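Local coordinates for protein Lic11098 (Leptospira interrogans serogroup Icterohaemorrhagiae serovar copenhageni, PDB 4U08) that is of unknown function but, as a leucine-rich repeat protein of a human pathogen regarded as a virulence factor, probably binds partner molecules, at residues 228-242 and 249-263. Residues are numbered along the deposited sequence; the frame is centred on the assembly and turned at random.
Sequences NLQKLLLNKNKLTTL and LQNLQKLKLYENQLT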
loop_
_atom_site.group_PDB
_atom_site.type_symbol
_atom_site.label_atom_id
_atom_site.label_comp_id
_atom_site.label_asym_id
_atom_site.label_seq_id
_atom_site.Cartn_x
_atom_site.Cartn_y
_atom_site.Cartn_z
ATOM N N ASN A 228 -7.886 -0.241 -13.898
ATOM C CA ASN A 228 -8.282 -1.123 -12.803
ATOM C C ASN A 228 -7.901 -0.623 -11.410
ATOM O O ASN A 228 -8.226 -1.283 -10.413
ATOM C CB ASN A 228 -7.726 -2.551 -13.046
ATOM C CG ASN A 228 -8.431 -3.268 -14.186
ATOM O OD1 ASN A 228 -9.538 -2.929 -14.581
ATOM N ND2 ASN A 228 -7.852 -4.333 -14.681
ATOM N N LEU A 229 -7.241 0.549 -11.332
ATOM C CA LEU A 229 -6.779 1.103 -10.057
ATOM C C LEU A 229 -7.928 1.380 -9.078
ATOM O O LEU A 229 -8.885 2.045 -9.446
ATOM C CB LEU A 229 -5.931 2.384 -10.264
ATOM C CG LEU A 229 -5.030 2.795 -9.074
ATOM C CD1 LEU A 229 -3.890 1.791 -8.843
ATOM C CD2 LEU A 229 -4.423 4.175 -9.310
ATOM N N GLN A 230 -7.803 0.861 -7.861
ATOM C CA GLN A 230 -8.782 0.996 -6.772
ATOM C C GLN A 230 -8.253 1.842 -5.645
ATOM O O GLN A 230 -9.021 2.563 -5.006
ATOM C CB GLN A 230 -9.169 -0.385 -6.241
ATOM C CG GLN A 230 -10.035 -1.192 -7.214
ATOM C CD GLN A 230 -10.038 -2.678 -6.906
ATOM O OE1 GLN A 230 -10.086 -3.106 -5.753
ATOM N NE2 GLN A 230 -9.980 -3.505 -7.941
ATOM N N LYS A 231 -6.953 1.730 -5.346
ATOM C CA LYS A 231 -6.352 2.470 -4.243
ATOM C C LYS A 231 -5.068 3.152 -4.714
ATOM O O LYS A 231 -4.157 2.494 -5.223
ATOM C CB LYS A 231 -6.038 1.553 -3.040
ATOM C CG LYS A 231 -7.286 0.963 -2.376
ATOM C CD LYS A 231 -6.899 0.129 -1.176
ATOM C CE LYS A 231 -8.093 -0.611 -0.638
ATOM N NZ LYS A 231 -7.692 -1.920 -0.062
ATOM N N LEU A 232 -5.000 4.476 -4.509
ATOM C CA LEU A 232 -3.841 5.274 -4.867
ATOM C C LEU A 232 -3.378 6.001 -3.606
ATOM O O LEU A 232 -4.066 6.920 -3.139
ATOM C CB LEU A 232 -4.207 6.239 -6.020
ATOM C CG LEU A 232 -3.095 7.192 -6.545
ATOM C CD1 LEU A 232 -1.798 6.422 -6.893
ATOM C CD2 LEU A 232 -3.580 7.977 -7.751
ATOM N N LEU A 233 -2.234 5.562 -3.026
ATOM C CA LEU A 233 -1.738 6.161 -1.786
ATOM C C LEU A 233 -0.532 7.034 -2.072
ATOM O O LEU A 233 0.553 6.522 -2.372
ATOM C CB LEU A 233 -1.416 5.105 -0.731
ATOM C CG LEU A 233 -2.463 4.010 -0.448
ATOM C CD1 LEU A 233 -2.055 3.213 0.786
ATOM C CD2 LEU A 233 -3.893 4.586 -0.237
ATOM N N LEU A 234 -0.738 8.349 -2.005
ATOM C CA LEU A 234 0.272 9.372 -2.306
ATOM C C LEU A 234 0.648 10.245 -1.114
ATOM O O LEU A 234 1.237 11.315 -1.300
ATOM C CB LEU A 234 -0.192 10.223 -3.485
ATOM C CG LEU A 234 -0.154 9.524 -4.848
ATOM C CD1 LEU A 234 -1.102 10.176 -5.820
ATOM C CD2 LEU A 234 1.265 9.482 -5.402
ATOM N N ASN A 235 0.368 9.762 0.116
ATOM C CA ASN A 235 0.692 10.492 1.351
ATOM C C ASN A 235 2.145 10.897 1.400
ATOM O O ASN A 235 3.016 10.115 1.000
ATOM C CB ASN A 235 0.476 9.629 2.589
ATOM C CG ASN A 235 -0.900 9.104 2.815
ATOM O OD1 ASN A 235 -1.071 8.170 3.591
ATOM N ND2 ASN A 235 -1.907 9.733 2.221
ATOM N N LYS A 236 2.414 12.084 1.960
ATOM C CA LYS A 236 3.781 12.552 2.213
ATOM C C LYS A 236 4.677 12.558 0.954
ATOM O O LYS A 236 5.721 11.925 0.920
ATOM C CB LYS A 236 4.426 11.778 3.371
ATOM C CG LYS A 236 3.772 12.050 4.724
ATOM C CD LYS A 236 4.421 11.263 5.840
ATOM C CE LYS A 236 3.829 11.661 7.174
ATOM N NZ LYS A 236 4.280 10.773 8.275
ATOM N N ASN A 237 4.234 13.266 -0.067
ATOM C CA ASN A 237 5.010 13.546 -1.271
ATOM C C ASN A 237 5.082 15.084 -1.359
ATOM O O ASN A 237 4.784 15.750 -0.364
ATOM C CB ASN A 237 4.390 12.898 -2.514
ATOM C CG ASN A 237 4.795 11.458 -2.647
ATOM O OD1 ASN A 237 5.881 11.149 -3.127
ATOM N ND2 ASN A 237 3.954 10.537 -2.214
ATOM N N LYS A 238 5.396 15.648 -2.526
ATOM C CA LYS A 238 5.519 17.101 -2.725
ATOM C C LYS A 238 4.644 17.566 -3.870
ATOM O O LYS A 238 4.994 18.524 -4.555
ATOM C CB LYS A 238 6.996 17.473 -3.003
ATOM C CG LYS A 238 7.944 17.208 -1.849
ATOM C CD LYS A 238 9.381 17.524 -2.255
ATOM C CE LYS A 238 10.341 17.524 -1.082
ATOM N NZ LYS A 238 10.639 16.149 -0.591
ATOM N N LEU A 239 3.491 16.890 -4.097
ATOM C CA LEU A 239 2.580 17.236 -5.179
ATOM C C LEU A 239 2.006 18.605 -5.024
ATOM O O LEU A 239 1.463 18.949 -3.969
ATOM C CB LEU A 239 1.446 16.199 -5.354
ATOM C CG LEU A 239 1.890 14.743 -5.586
ATOM C CD1 LEU A 239 0.726 13.785 -5.398
ATOM C CD2 LEU A 239 2.495 14.566 -6.962
ATOM N N THR A 240 2.106 19.375 -6.098
ATOM C CA THR A 240 1.613 20.748 -6.138
ATOM C C THR A 240 0.370 20.817 -6.976
ATOM O O THR A 240 -0.451 21.704 -6.794
ATOM C CB THR A 240 2.750 21.721 -6.560
ATOM O OG1 THR A 240 3.551 21.141 -7.603
ATOM C CG2 THR A 240 3.666 22.056 -5.400
ATOM N N THR A 241 0.174 19.823 -7.844
ATOM C CA THR A 241 -0.988 19.740 -8.728
ATOM C C THR A 241 -1.290 18.252 -9.070
ATOM O O THR A 241 -0.408 17.411 -8.937
ATOM C CB THR A 241 -0.732 20.599 -9.999
ATOM O OG1 THR A 241 -1.928 20.687 -10.769
ATOM C CG2 THR A 241 0.431 20.081 -10.860
ATOM N N LEU A 242 -2.522 17.957 -9.492
ATOM C CA LEU A 242 -2.922 16.626 -9.994
ATOM C C LEU A 242 -3.225 16.796 -11.487
ATOM O O LEU A 242 -3.867 17.784 -11.848
ATOM C CB LEU A 242 -4.178 16.082 -9.285
ATOM C CG LEU A 242 -4.105 15.818 -7.772
ATOM C CD1 LEU A 242 -5.435 15.318 -7.269
ATOM C CD2 LEU A 242 -2.989 14.807 -7.420
ATOM N N LEU A 249 -9.812 7.549 -13.839
ATOM C CA LEU A 249 -9.707 6.401 -12.924
ATOM C C LEU A 249 -11.087 6.024 -12.389
ATOM O O LEU A 249 -11.426 6.325 -11.238
ATOM C CB LEU A 249 -8.703 6.703 -11.805
ATOM C CG LEU A 249 -7.257 7.024 -12.249
ATOM C CD1 LEU A 249 -6.406 7.469 -11.083
ATOM C CD2 LEU A 249 -6.608 5.834 -12.894
ATOM N N GLN A 250 -11.903 5.389 -13.268
ATOM C CA GLN A 250 -13.296 5.045 -12.962
ATOM C C GLN A 250 -13.479 4.027 -11.845
ATOM O O GLN A 250 -14.555 3.997 -11.249
ATOM C CB GLN A 250 -14.049 4.587 -14.221
ATOM C CG GLN A 250 -14.139 5.628 -15.356
ATOM C CD GLN A 250 -14.652 6.969 -14.883
ATOM O OE1 GLN A 250 -13.884 7.872 -14.568
ATOM N NE2 GLN A 250 -15.935 7.088 -14.619
ATOM N N ASN A 251 -12.454 3.208 -11.552
ATOM C CA ASN A 251 -12.554 2.200 -10.497
ATOM C C ASN A 251 -11.960 2.636 -9.166
ATOM O O ASN A 251 -12.004 1.879 -8.196
ATOM C CB ASN A 251 -11.955 0.861 -10.982
ATOM C CG ASN A 251 -12.869 0.214 -12.004
ATOM O OD1 ASN A 251 -14.060 0.010 -11.759
ATOM N ND2 ASN A 251 -12.396 0.022 -13.226
ATOM N N LEU A 252 -11.380 3.843 -9.128
ATOM C CA LEU A 252 -10.711 4.344 -7.940
ATOM C C LEU A 252 -11.662 4.523 -6.784
ATOM O O LEU A 252 -12.671 5.214 -6.929
ATOM C CB LEU A 252 -9.938 5.650 -8.219
ATOM C CG LEU A 252 -8.837 5.988 -7.191
ATOM C CD1 LEU A 252 -7.659 4.970 -7.222
ATOM C CD2 LEU A 252 -8.364 7.414 -7.357
ATOM N N GLN A 253 -11.326 3.894 -5.650
ATOM C CA GLN A 253 -12.146 3.908 -4.427
ATOM C C GLN A 253 -11.519 4.745 -3.374
ATOM O O GLN A 253 -12.238 5.323 -2.559
ATOM C CB GLN A 253 -12.314 2.471 -3.885
ATOM C CG GLN A 253 -13.141 1.584 -4.815
ATOM C CD GLN A 253 -13.232 0.141 -4.366
ATOM O OE1 GLN A 253 -12.373 -0.392 -3.656
ATOM N NE2 GLN A 253 -14.265 -0.534 -4.821
ATOM N N LYS A 254 -10.174 4.739 -3.302
ATOM C CA LYS A 254 -9.458 5.486 -2.274
ATOM C C LYS A 254 -8.337 6.304 -2.867
ATOM O O LYS A 254 -7.456 5.769 -3.550
ATOM C CB LYS A 254 -8.881 4.563 -1.184
ATOM C CG LYS A 254 -9.910 3.871 -0.314
ATOM C CD LYS A 254 -9.247 3.146 0.857
ATOM C CE LYS A 254 -10.234 2.344 1.677
ATOM N NZ LYS A 254 -11.171 3.216 2.456
ATOM N N LEU A 255 -8.364 7.609 -2.593
ATOM C CA LEU A 255 -7.328 8.549 -3.021
ATOM C C LEU A 255 -6.807 9.230 -1.756
ATOM O O LEU A 255 -7.544 9.986 -1.098
ATOM C CB LEU A 255 -7.885 9.552 -4.036
ATOM C CG LEU A 255 -6.913 10.606 -4.583
ATOM C CD1 LEU A 255 -5.647 9.948 -5.168
ATOM C CD2 LEU A 255 -7.598 11.487 -5.610
ATOM N N LYS A 256 -5.575 8.887 -1.365
ATOM C CA LYS A 256 -4.960 9.422 -0.144
ATOM C C LYS A 256 -3.831 10.371 -0.524
ATOM O O LYS A 256 -2.842 9.934 -1.107
ATOM C CB LYS A 256 -4.491 8.286 0.762
ATOM C CG LYS A 256 -5.665 7.591 1.442
ATOM C CD LYS A 256 -5.239 6.856 2.693
ATOM C CE LYS A 256 -6.385 6.155 3.364
ATOM N NZ LYS A 256 -6.896 5.021 2.549
ATOM N N LEU A 257 -4.024 11.676 -0.265
ATOM C CA LEU A 257 -3.100 12.741 -0.626
ATOM C C LEU A 257 -2.642 13.562 0.593
ATOM O O LEU A 257 -2.193 14.700 0.428
ATOM C CB LEU A 257 -3.788 13.649 -1.676
ATOM C CG LEU A 257 -3.971 13.067 -3.080
ATOM C CD1 LEU A 257 -5.062 13.779 -3.826
ATOM C CD2 LEU A 257 -2.675 13.146 -3.872
ATOM N N TYR A 258 -2.720 12.954 1.793
ATOM C CA TYR A 258 -2.329 13.527 3.076
ATOM C C TYR A 258 -0.888 14.069 3.011
ATOM O O TYR A 258 0.006 13.397 2.498
ATOM C CB TYR A 258 -2.477 12.470 4.199
ATOM C CG TYR A 258 -1.735 12.779 5.480
ATOM C CD1 TYR A 258 -0.596 12.063 5.839
ATOM C CD2 TYR A 258 -2.180 13.785 6.347
ATOM C CE1 TYR A 258 0.093 12.345 7.022
ATOM C CE2 TYR A 258 -1.498 14.076 7.529
ATOM C CZ TYR A 258 -0.370 13.345 7.870
ATOM O OH TYR A 258 0.292 13.627 9.045
ATOM N N GLU A 259 -0.696 15.295 3.490
ATOM C CA GLU A 259 0.601 15.965 3.556
ATOM C C GLU A 259 1.287 16.114 2.186
ATOM O O GLU A 259 2.401 15.636 1.979
ATOM C CB GLU A 259 1.525 15.300 4.602
ATOM C CG GLU A 259 1.360 15.927 5.979
ATOM C CD GLU A 259 2.434 15.631 7.012
ATOM O OE1 GLU A 259 3.597 15.368 6.623
ATOM O OE2 GLU A 259 2.118 15.716 8.223
ATOM N N ASN A 260 0.596 16.740 1.249
ATOM C CA ASN A 260 1.173 17.127 -0.024
ATOM C C ASN A 260 1.158 18.663 -0.022
ATOM O O ASN A 260 0.994 19.260 1.052
ATOM C CB ASN A 260 0.459 16.490 -1.225
ATOM C CG ASN A 260 1.018 15.119 -1.529
ATOM O OD1 ASN A 260 2.046 14.995 -2.181
ATOM N ND2 ASN A 260 0.423 14.067 -0.983
ATOM N N GLN A 261 1.299 19.301 -1.161
ATOM C CA GLN A 261 1.324 20.760 -1.186
ATOM C C GLN A 261 0.337 21.248 -2.213
ATOM O O GLN A 261 0.577 22.240 -2.894
ATOM C CB GLN A 261 2.765 21.281 -1.424
ATOM C CG GLN A 261 3.834 20.654 -0.505
ATOM C CD GLN A 261 5.283 21.019 -0.811
ATOM O OE1 GLN A 261 6.195 20.707 -0.025
ATOM N NE2 GLN A 261 5.546 21.684 -1.941
ATOM N N LEU A 262 -0.809 20.532 -2.338
ATOM C CA LEU A 262 -1.852 20.863 -3.314
ATOM C C LEU A 262 -2.537 22.169 -2.996
ATOM O O LEU A 262 -2.898 22.382 -1.855
ATOM C CB LEU A 262 -2.923 19.736 -3.413
ATOM C CG LEU A 262 -2.408 18.378 -3.893
ATOM C CD1 LEU A 262 -3.457 17.308 -3.666
ATOM C CD2 LEU A 262 -2.043 18.449 -5.375
ATOM N N THR A 263 -2.756 23.005 -3.990
ATOM C CA THR A 263 -3.416 24.302 -3.788
ATOM C C THR A 263 -4.803 24.266 -4.403
ATOM O O THR A 263 -5.724 24.914 -3.893
ATOM C CB THR A 263 -2.551 25.460 -4.326
ATOM O OG1 THR A 263 -2.226 25.222 -5.696
ATOM C CG2 THR A 263 -1.277 25.652 -3.524
HETATM O O HOH W 1 -9.458 3.206 -11.873
#
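Lys231, Leu232 and Leu233 pair in parallel with Lys254, Leu255 and Lys256 where two successive coils of the leucine-rich repeat solenoid stack. Leu232 N donates to Lys254 O and Leu232 O accepts from Lys256 N, an almost straight bond (177°). Ahead of the strands, Gln230 O takes two donors, Gln253 N at 2.7 Å and Lys254 N at 3.0 Å. On the buried face of the pairing, which carries Leu232 and Leu255, equivalent leucines of the two coils run alongside one another: Leu232 CD2 meets Leu255 CD1 at 3.9 Å, and Leu257 wedges its methyls among Leu234, Leu239 and Leu242, CD1 reaching Leu242 CD1 at 3.8 Å. On the other face Leu233 CD2 lies along the aliphatic chain of Lys256, while Lys254 NZ turns off to a salt bridge with Glu277 of the next coil. Beyond the strands the buried amide of Asn260 bridges the coils: ND2 donates to Leu234 O at 2.9 Å and to Leu257 O, and OD1 accepts Leu239 N at 3.1 Å on a lone pair. Asn237 ND2 reaches Leu234 O from the opposite face of that carbonyl plane and also donates to Leu211 O of the previous coil, while its OD1 accepts Leu216 N, as in an asparagine row running coil to coil. Three bonds thus fix the rotation of the Asn260 amide and satisfy Leu234 O, Leu257 O and Leu239 N beside the leucine core, a pattern that Asn237 repeats one coil earlier.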